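Local coordinates for protein 3-methyladenine DNA glycosylase (Helicobacter pylori, PDB 1PU6) that removes alkylated bases such as 3-methyladenine from DNA as a glycosylase of the helix-hairpin-helix family, starting base excision repair, at residues L35-T40 against D135-Y140; I67-I72 against G102-D107; S78-C83 against R96-S101. All blocks are in the same frame, centred on the assembly; numbering follows the deposited sequence.

Contact 1 (L35-T40 against D135-Y140); sequences LGAVLT and DAILCY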
loop_
_atom_site.group_PDB
_atom_site.type_symbol
_atom_site.label_atom_id
_atom_site.label_comp_id
_atom_site.label_asym_id
_atom_site.label_seq_id
_atom_site.Cartn_x
_atom_site.Cartn_y
_atom_site.Cartn_z
ATOM N N LEU A 35 -7.104 2.070 -4.718
ATOM C CA LEU A 35 -7.205 3.509 -5.004
ATOM C C LEU A 35 -6.307 4.345 -4.069
ATOM O O LEU A 35 -5.609 5.275 -4.508
ATOM C CB LEU A 35 -8.647 4.052 -4.831
ATOM C CG LEU A 35 -9.633 3.453 -5.813
ATOM C CD1 LEU A 35 -10.989 4.038 -5.476
ATOM C CD2 LEU A 35 -9.267 3.825 -7.279
ATOM N N GLY A 36 -6.310 4.040 -2.780
ATOM C CA GLY A 36 -5.463 4.796 -1.881
ATOM C C GLY A 36 -3.983 4.591 -2.121
ATOM O O GLY A 36 -3.200 5.528 -1.919
ATOM N N ALA A 37 -3.585 3.384 -2.537
ATOM C CA ALA A 37 -2.180 3.121 -2.790
ATOM C C ALA A 37 -1.699 4.001 -3.940
ATOM O O ALA A 37 -0.541 4.448 -3.920
ATOM C CB ALA A 37 -1.970 1.632 -3.138
ATOM N N VAL A 38 -2.561 4.237 -4.933
ATOM C CA VAL A 38 -2.187 5.105 -6.031
ATOM C C VAL A 38 -2.186 6.567 -5.585
ATOM O O VAL A 38 -1.226 7.308 -5.890
ATOM C CB VAL A 38 -3.158 4.893 -7.227
ATOM C CG1 VAL A 38 -2.893 5.929 -8.325
ATOM C CG2 VAL A 38 -2.979 3.425 -7.759
ATOM N N LEU A 39 -3.267 7.011 -4.911
ATOM C CA LEU A 39 -3.418 8.422 -4.524
ATOM C C LEU A 39 -2.449 8.907 -3.493
ATOM O O LEU A 39 -2.209 10.141 -3.415
ATOM C CB LEU A 39 -4.833 8.712 -4.043
ATOM C CG LEU A 39 -5.954 8.550 -5.079
ATOM C CD1 LEU A 39 -7.316 8.743 -4.347
ATOM C CD2 LEU A 39 -5.750 9.627 -6.126
ATOM N N THR A 40 -1.856 7.974 -2.716
ATOM C CA THR A 40 -0.917 8.430 -1.717
ATOM C C THR A 40 0.484 8.807 -2.239
ATOM O O THR A 40 1.311 9.350 -1.500
ATOM C CB THR A 40 -0.880 7.393 -0.546
ATOM O OG1 THR A 40 -0.300 8.016 0.619
ATOM C CG2 THR A 40 -0.010 6.217 -0.890
ATOM N N ASP A 135 3.883 -1.923 -5.078
ATOM C CA ASP A 135 4.001 -2.918 -3.970
ATOM C C ASP A 135 2.865 -2.796 -2.957
ATOM O O ASP A 135 2.411 -3.822 -2.379
ATOM C CB ASP A 135 5.337 -2.747 -3.310
ATOM C CG ASP A 135 6.469 -3.291 -4.172
ATOM O OD1 ASP A 135 7.646 -2.933 -3.931
ATOM O OD2 ASP A 135 6.256 -4.030 -5.175
ATOM N N ALA A 136 2.395 -1.569 -2.715
ATOM C CA ALA A 136 1.261 -1.392 -1.786
ATOM C C ALA A 136 -0.007 -2.032 -2.361
ATOM O O ALA A 136 -0.815 -2.635 -1.624
ATOM C CB ALA A 136 1.032 0.111 -1.472
ATOM N N ILE A 137 -0.182 -1.950 -3.692
ATOM C CA ILE A 137 -1.308 -2.664 -4.303
ATOM C C ILE A 137 -1.120 -4.191 -4.105
ATOM O O ILE A 137 -2.051 -4.923 -3.700
ATOM C CB ILE A 137 -1.401 -2.302 -5.822
ATOM C CG1 ILE A 137 -1.805 -0.825 -5.995
ATOM C CG2 ILE A 137 -2.377 -3.306 -6.575
ATOM C CD1 ILE A 137 -1.631 -0.280 -7.462
ATOM N N LEU A 138 0.090 -4.709 -4.418
ATOM C CA LEU A 138 0.314 -6.177 -4.282
ATOM C C LEU A 138 0.067 -6.698 -2.839
ATOM O O LEU A 138 -0.591 -7.763 -2.631
ATOM C CB LEU A 138 1.739 -6.571 -4.674
ATOM C CG LEU A 138 1.990 -6.420 -6.172
ATOM C CD1 LEU A 138 3.478 -6.535 -6.509
ATOM C CD2 LEU A 138 1.184 -7.381 -7.058
ATOM N N CYS A 139 0.578 -5.971 -1.854
ATOM C CA CYS A 139 0.391 -6.402 -0.458
ATOM C C CYS A 139 -1.011 -6.115 0.051
ATOM O O CYS A 139 -1.733 -7.039 0.465
ATOM C CB CYS A 139 1.450 -5.682 0.462
ATOM S SG CYS A 139 1.279 -6.180 2.161
ATOM N N TYR A 140 -1.420 -4.839 0.051
ATOM C CA TYR A 140 -2.626 -4.432 0.776
ATOM C C TYR A 140 -3.924 -4.568 -0.010
ATOM O O TYR A 140 -4.998 -4.512 0.591
ATOM C CB TYR A 140 -2.502 -2.963 1.224
ATOM C CG TYR A 140 -1.359 -2.802 2.196
ATOM C CD1 TYR A 140 -1.542 -3.150 3.574
ATOM C CD2 TYR A 140 -0.137 -2.221 1.784
ATOM C CE1 TYR A 140 -0.540 -2.945 4.523
ATOM C CE2 TYR A 140 0.912 -2.018 2.741
ATOM C CZ TYR A 140 0.685 -2.391 4.092
ATOM O OH TYR A 140 1.711 -2.225 4.984
#

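Contact 2 (I67-I72 against G102-D107); sequences INLKKI and GNILKD. Unlike the reference sequence in segment 102-107: G102 (reference Lys).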
loop_
_atom_site.group_PDB
_atom_site.type_symbol
_atom_site.label_atom_id
_atom_site.label_comp_id
_atom_site.label_asym_id
_atom_site.label_seq_id
_atom_site.Cartn_x
_atom_site.Cartn_y
_atom_site.Cartn_z
ATOM N N ILE A 67 -18.212 -3.399 -9.726
ATOM C CA ILE A 67 -18.791 -2.144 -10.200
ATOM C C ILE A 67 -17.871 -0.949 -9.939
ATOM O O ILE A 67 -17.755 -0.056 -10.814
ATOM C CB ILE A 67 -20.201 -1.921 -9.597
ATOM C CG1 ILE A 67 -21.166 -2.964 -10.161
ATOM C CG2 ILE A 67 -20.763 -0.529 -9.943
ATOM C CD1 ILE A 67 -22.528 -2.922 -9.513
ATOM N N ASN A 68 -17.224 -0.902 -8.768
ATOM C CA ASN A 68 -16.279 0.195 -8.478
ATOM C C ASN A 68 -15.170 0.293 -9.527
ATOM O O ASN A 68 -14.779 1.403 -9.918
ATOM C CB ASN A 68 -15.641 -0.019 -7.089
ATOM C CG ASN A 68 -16.612 0.228 -5.922
ATOM O OD1 ASN A 68 -16.388 -0.294 -4.775
ATOM N ND2 ASN A 68 -17.631 0.998 -6.144
ATOM N N LEU A 69 -14.637 -0.858 -9.968
ATOM C CA LEU A 69 -13.560 -0.880 -10.957
ATOM C C LEU A 69 -14.066 -0.273 -12.278
ATOM O O LEU A 69 -13.389 0.556 -12.926
ATOM C CB LEU A 69 -13.053 -2.339 -11.143
ATOM C CG LEU A 69 -12.077 -2.598 -12.300
ATOM C CD1 LEU A 69 -10.778 -1.766 -12.156
ATOM C CD2 LEU A 69 -11.754 -4.122 -12.379
ATOM N N LYS A 70 -15.242 -0.695 -12.700
ATOM C CA LYS A 70 -15.799 -0.159 -13.941
ATOM C C LYS A 70 -16.130 1.344 -13.813
ATOM O O LYS A 70 -15.963 2.087 -14.783
ATOM C CB LYS A 70 -17.035 -0.977 -14.374
ATOM C CG LYS A 70 -16.665 -2.390 -14.806
ATOM C CD LYS A 70 -17.868 -3.097 -15.441
ATOM C CE LYS A 70 -17.488 -4.465 -15.993
ATOM N NZ LYS A 70 -17.250 -5.471 -14.928
ATOM N N LYS A 71 -16.592 1.809 -12.647
ATOM C CA LYS A 71 -16.894 3.245 -12.518
ATOM C C LYS A 71 -15.641 4.099 -12.697
ATOM O O LYS A 71 -15.720 5.159 -13.301
ATOM C CB LYS A 71 -17.454 3.513 -11.124
ATOM C CG LYS A 71 -18.855 2.978 -10.931
ATOM C CD LYS A 71 -19.828 3.998 -11.502
ATOM C CE LYS A 71 -20.012 5.225 -10.583
ATOM N N ILE A 72 -14.495 3.669 -12.169
ATOM C CA ILE A 72 -13.302 4.459 -12.372
ATOM C C ILE A 72 -12.786 4.352 -13.797
ATOM O O ILE A 72 -12.297 5.354 -14.363
ATOM C CB ILE A 72 -12.177 4.039 -11.359
ATOM C CG1 ILE A 72 -12.706 4.303 -9.934
ATOM C CG2 ILE A 72 -10.839 4.795 -11.659
ATOM C CD1 ILE A 72 -13.026 5.796 -9.600
ATOM N N GLY A 102 -8.919 0.798 -16.617
ATOM C CA GLY A 102 -9.204 0.257 -17.943
ATOM C C GLY A 102 -8.289 -0.924 -18.317
ATOM O O GLY A 102 -8.720 -1.909 -18.935
ATOM N N ASN A 103 -7.020 -0.844 -17.941
ATOM C CA ASN A 103 -6.096 -1.925 -18.334
ATOM C C ASN A 103 -6.292 -3.175 -17.475
ATOM O O ASN A 103 -6.070 -4.308 -17.928
ATOM C CB ASN A 103 -4.633 -1.425 -18.265
ATOM C CG ASN A 103 -4.236 -0.671 -19.489
ATOM O OD1 ASN A 103 -4.739 -0.936 -20.594
ATOM N ND2 ASN A 103 -3.334 0.252 -19.349
ATOM N N ILE A 104 -6.760 -2.992 -16.235
ATOM C CA ILE A 104 -7.097 -4.180 -15.415
ATOM C C ILE A 104 -8.236 -4.948 -16.087
ATOM O O ILE A 104 -8.223 -6.181 -16.202
ATOM C CB ILE A 104 -7.521 -3.785 -13.980
ATOM C CG1 ILE A 104 -6.310 -3.260 -13.201
ATOM C CG2 ILE A 104 -8.160 -5.018 -13.237
ATOM C CD1 ILE A 104 -6.696 -2.698 -11.799
ATOM N N LEU A 105 -9.250 -4.224 -16.529
ATOM C CA LEU A 105 -10.380 -4.902 -17.215
ATOM C C LEU A 105 -9.907 -5.597 -18.488
ATOM O O LEU A 105 -10.306 -6.767 -18.774
ATOM C CB LEU A 105 -11.482 -3.868 -17.523
ATOM C CG LEU A 105 -12.229 -3.342 -16.272
ATOM C CD1 LEU A 105 -12.998 -2.035 -16.573
ATOM C CD2 LEU A 105 -13.181 -4.429 -15.707
ATOM N N LYS A 106 -9.082 -4.917 -19.267
ATOM C CA LYS A 106 -8.585 -5.499 -20.521
ATOM C C LYS A 106 -7.776 -6.781 -20.344
ATOM O O LYS A 106 -7.982 -7.759 -21.100
ATOM C CB LYS A 106 -7.750 -4.441 -21.272
ATOM C CG LYS A 106 -7.297 -4.932 -22.655
ATOM C CD LYS A 106 -6.735 -3.739 -23.450
ATOM C CE LYS A 106 -5.419 -3.220 -22.890
ATOM N NZ LYS A 106 -4.294 -4.250 -22.920
ATOM N N ASP A 107 -6.890 -6.791 -19.342
ATOM C CA ASP A 107 -5.918 -7.905 -19.211
ATOM C C ASP A 107 -6.346 -9.008 -18.259
ATOM O O ASP A 107 -5.870 -10.184 -18.361
ATOM C CB ASP A 107 -4.535 -7.369 -18.841
ATOM C CG ASP A 107 -3.909 -6.587 -19.998
ATOM O OD1 ASP A 107 -2.888 -5.898 -19.738
ATOM O OD2 ASP A 107 -4.380 -6.597 -21.202
#

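Contact 3 (S78-C83 against R96-S101); sequences SKLAEC and RLIDLS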
loop_
_atom_site.group_PDB
_atom_site.type_symbol
_atom_site.label_atom_id
_atom_site.label_comp_id
_atom_site.label_asym_id
_atom_site.label_seq_id
_atom_site.Cartn_x
_atom_site.Cartn_y
_atom_site.Cartn_z
ATOM N N SER A 78 -12.781 15.133 -15.752
ATOM C CA SER A 78 -12.848 16.329 -14.898
ATOM C C SER A 78 -13.588 16.047 -13.585
ATOM O O SER A 78 -13.312 16.702 -12.580
ATOM C CB SER A 78 -13.501 17.496 -15.632
ATOM O OG SER A 78 -14.899 17.277 -15.820
ATOM N N LYS A 79 -14.534 15.096 -13.607
ATOM C CA LYS A 79 -15.272 14.731 -12.404
ATOM C C LYS A 79 -14.353 14.030 -11.380
ATOM O O LYS A 79 -14.393 14.307 -10.185
ATOM C CB LYS A 79 -16.410 13.792 -12.787
ATOM C CG LYS A 79 -17.323 13.374 -11.642
ATOM C CD LYS A 79 -18.454 12.505 -12.215
ATOM C CE LYS A 79 -19.426 12.081 -11.114
ATOM N NZ LYS A 79 -20.458 11.154 -11.670
ATOM N N LEU A 80 -13.531 13.101 -11.869
ATOM C CA LEU A 80 -12.607 12.406 -11.008
ATOM C C LEU A 80 -11.564 13.386 -10.486
ATOM O O LEU A 80 -11.243 13.356 -9.274
ATOM C CB LEU A 80 -11.934 11.204 -11.733
ATOM C CG LEU A 80 -10.970 10.376 -10.902
ATOM C CD1 LEU A 80 -11.668 9.747 -9.686
ATOM C CD2 LEU A 80 -10.336 9.261 -11.763
ATOM N N ALA A 81 -11.079 14.268 -11.362
ATOM C CA ALA A 81 -10.006 15.199 -10.969
ATOM C C ALA A 81 -10.494 16.120 -9.841
ATOM O O ALA A 81 -9.744 16.360 -8.868
ATOM C CB ALA A 81 -9.516 16.028 -12.195
ATOM N N GLU A 82 -11.742 16.581 -9.932
ATOM C CA GLU A 82 -12.343 17.395 -8.865
ATOM C C GLU A 82 -12.425 16.645 -7.544
ATOM O O GLU A 82 -12.042 17.212 -6.477
ATOM C CB GLU A 82 -13.720 17.933 -9.291
ATOM N N CYS A 83 -12.855 15.366 -7.572
ATOM C CA CYS A 83 -12.925 14.579 -6.338
ATOM C C CYS A 83 -11.579 14.344 -5.674
ATOM O O CYS A 83 -11.481 14.300 -4.452
ATOM C CB CYS A 83 -13.549 13.199 -6.599
ATOM S SG CYS A 83 -15.317 13.303 -6.820
ATOM N N ARG A 96 -4.030 8.600 -14.195
ATOM C CA ARG A 96 -3.353 7.353 -13.804
ATOM C C ARG A 96 -4.389 6.304 -13.327
ATOM O O ARG A 96 -4.282 5.119 -13.688
ATOM C CB ARG A 96 -2.442 7.650 -12.629
ATOM C CG ARG A 96 -1.527 6.548 -12.297
ATOM C CD ARG A 96 -0.514 7.031 -11.209
ATOM N NE ARG A 96 0.117 8.319 -11.623
ATOM C CZ ARG A 96 0.630 9.206 -10.778
ATOM N NH1 ARG A 96 0.589 8.992 -9.478
ATOM N NH2 ARG A 96 1.230 10.314 -11.244
ATOM N N LEU A 97 -5.373 6.742 -12.509
ATOM C CA LEU A 97 -6.468 5.820 -12.059
ATOM C C LEU A 97 -7.352 5.300 -13.189
ATOM O O LEU A 97 -7.721 4.121 -13.238
ATOM C CB LEU A 97 -7.368 6.511 -11.008
ATOM C CG LEU A 97 -6.693 6.643 -9.662
ATOM C CD1 LEU A 97 -7.602 7.514 -8.753
ATOM C CD2 LEU A 97 -6.348 5.284 -9.025
ATOM N N ILE A 98 -7.750 6.215 -14.080
ATOM C CA ILE A 98 -8.595 5.830 -15.215
ATOM C C ILE A 98 -7.891 4.820 -16.124
ATOM O O ILE A 98 -8.473 3.772 -16.513
ATOM C CB ILE A 98 -9.038 7.092 -15.987
ATOM C CG1 ILE A 98 -10.030 7.876 -15.125
ATOM C CG2 ILE A 98 -9.642 6.721 -17.338
ATOM C CD1 ILE A 98 -10.282 9.328 -15.642
ATOM N N ASP A 99 -6.651 5.118 -16.466
ATOM C CA ASP A 99 -5.905 4.215 -17.334
ATOM C C ASP A 99 -5.596 2.849 -16.660
ATOM O O ASP A 99 -5.699 1.769 -17.313
ATOM C CB ASP A 99 -4.632 4.892 -17.853
ATOM C CG ASP A 99 -4.931 6.006 -18.887
ATOM O OD1 ASP A 99 -6.123 6.190 -19.321
ATOM O OD2 ASP A 99 -4.013 6.754 -19.336
ATOM N N LEU A 100 -5.202 2.889 -15.390
ATOM C CA LEU A 100 -4.933 1.637 -14.663
ATOM C C LEU A 100 -6.221 0.743 -14.640
ATOM O O LEU A 100 -6.167 -0.482 -14.913
ATOM C CB LEU A 100 -4.480 1.970 -13.222
ATOM C CG LEU A 100 -4.543 0.756 -12.267
ATOM C CD1 LEU A 100 -3.552 -0.363 -12.667
ATOM C CD2 LEU A 100 -4.245 1.263 -10.833
ATOM N N SER A 101 -7.361 1.364 -14.291
ATOM C CA SER A 101 -8.596 0.611 -14.191
ATOM C C SER A 101 -9.006 0.012 -15.537
ATOM O O SER A 101 -9.425 -1.139 -15.597
ATOM C CB SER A 101 -9.717 1.521 -13.638
ATOM O OG SER A 101 -9.358 1.883 -12.277
#

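Contact 1 (L35-T40 against D135-Y140)
A136, whose methyl faces A37 across the contact, also borders the one ring of these two segments: its CA lies at the edge of the Y140 ring, in the ring plane. Over the centre of one face of that ring sits C139 SG, 4.0 Å above the plane, so the ring lies against its own helix. W25 meets the same ring with its plane turned by about 40°, and Y140 OH is hydrogen-bonded to A200 O.

The packing between the helices is carried by four aliphatic side chains, all buried. A37 CB comes within 3.8 Å of A136 CB, methyl against methyl, and equally 3.8 Å from I137 CG1, which gives this small group two neighbours on the facing helix. Beside it, V38 CG2 meets I137 CD1 at 4.0 Å, the two branched side chains slanting across each other. In I137, CG1 is set opposite the carbonyl carbon (chi1 -68°), and the extended branch beyond it carries CD1 over to the valine. Having alanines where the helices are nearest allows the A37 and A136 CA atoms to approach to 5.8 Å. The short helical axes come within 8.8 Å and run nearly antiparallel, at 158°. No hydrogen bond joins the two segments, although A37 O is hydrogen-bonded to S133 OG, three residues before A136 on helix 131-141.

Helix 131-141 is probably the second helix of the helix-hairpin-helix motif, with helix 120-124 preceding it; L123 packs on I137, and R120 forms a salt bridge with D135. L35, L39 and the other branch of V38, CG1, lean on L97 of helix 90-108, while L35, L39 and T40 pack against helix 45-57.

Contact 2 (I67-I72 against G102-D107)
L69 and L105 join two helices of the all-helical HhH-GPD fold, helix 65-74 and the long helix 90-108, whose local axes make an angle of 122° and approach to 9.6 Å. The tight part is a cluster of methyls. L69 CD2 presses on L105 CD2 at 3.6 Å and, with the same methyl, on I104 CG2 at 3.8 Å, so one leucine branch serves two residues a single step apart on the other helix. The L69 and L105 side chains lie alongside and point in opposing directions, which also brings their CG atoms to 4.0 Å. In L69 the CG stands opposite the backbone N (chi1 171°), extending the branch from its helix toward the facing pair. On the inner side helix 31-39 adds F31 against L69 and L34 against I104.

The outer side is looser and faces solvent: here the aliphatic part of the exposed K70 meets the partly exposed L105, which also packs on A73 and Y74, farther along helix 65-74. The lysine chain runs roughly at right angles to the leucine and touches it near its own base rather than with its charged end. K70 CG lies 4.1 Å from L105 CD1 and equally far from L105 CD2, facing both methyls of the fork.

Contact 3 (S78-C83 against R96-S101)
Within 78-83, L80 is the residue that meets 96-101, through L97 and I98. The contact joins the short helix 77-83 to the long helix 90-108 within the HhH-GPD fold, as plain apolar helix packing. At the base of the L80 side chain, L80 CB is still 4.6 Å from I98 CD1, too far for close packing. The next atom, CG, stands opposite the backbone N (chi1 -178°), which carries the fork of the leucine outward from its helix; CG itself makes no close approach across the contact. At the fork the two methyls part. L80 CD1 remains 4.7 Å from L97 CD1, a loose neighbour, whereas L80 CD2 does the touching. It lies 3.6 Å from I98 CG1, with I98 CD1 a little farther along the same branch at 3.9 Å. Roughly at right angles to that approach, L80 CD2 also meets L97 CB at 4.1 Å, so one methyl touches two successive residues of the second helix. The L80 and I98 side chains lie alongside and reach in opposing directions.

L80 also packs on I75 and on A94, which lies earlier on helix 90-108. From L97 the apolar layer continues to I72 of helix 65-74.

The polar group nearby is satisfied inside its own helix. S101 OG donates to L97 O over 2.9 Å, at a C=O...donor angle of 152°, and S101 N reaches that oxygen from the opposite face of the carbonyl plane. Two bonds therefore hold L97 O, and the buried serine hydroxyl has its donor engaged. Since only aliphatic carbons meet between the two segments, their mutual grip rests on burial and shape rather than on directional bonds.

How the contacts relate
After helix 4-12, the chain enters helix 31-39, whose contact with 135-140 is made when helix 131-141 returns, closing the widest of the three loops as contact 1. Within that loop, helix 65-74 opens contact 2, and helix 77-83, next in the chain, opens contact 3. The long helix 90-108 then closes both, contact 3 with its earlier turns at 96-101 and contact 2 with 102-107. The three contacts thus nest, 3 inside 2 inside 1, without crossing. Contact 3 touches contact 1 through helix 31-39, and I72 of contact 2 packs on S101, linking the outer helices through helix 90-108 to the middle of the fold.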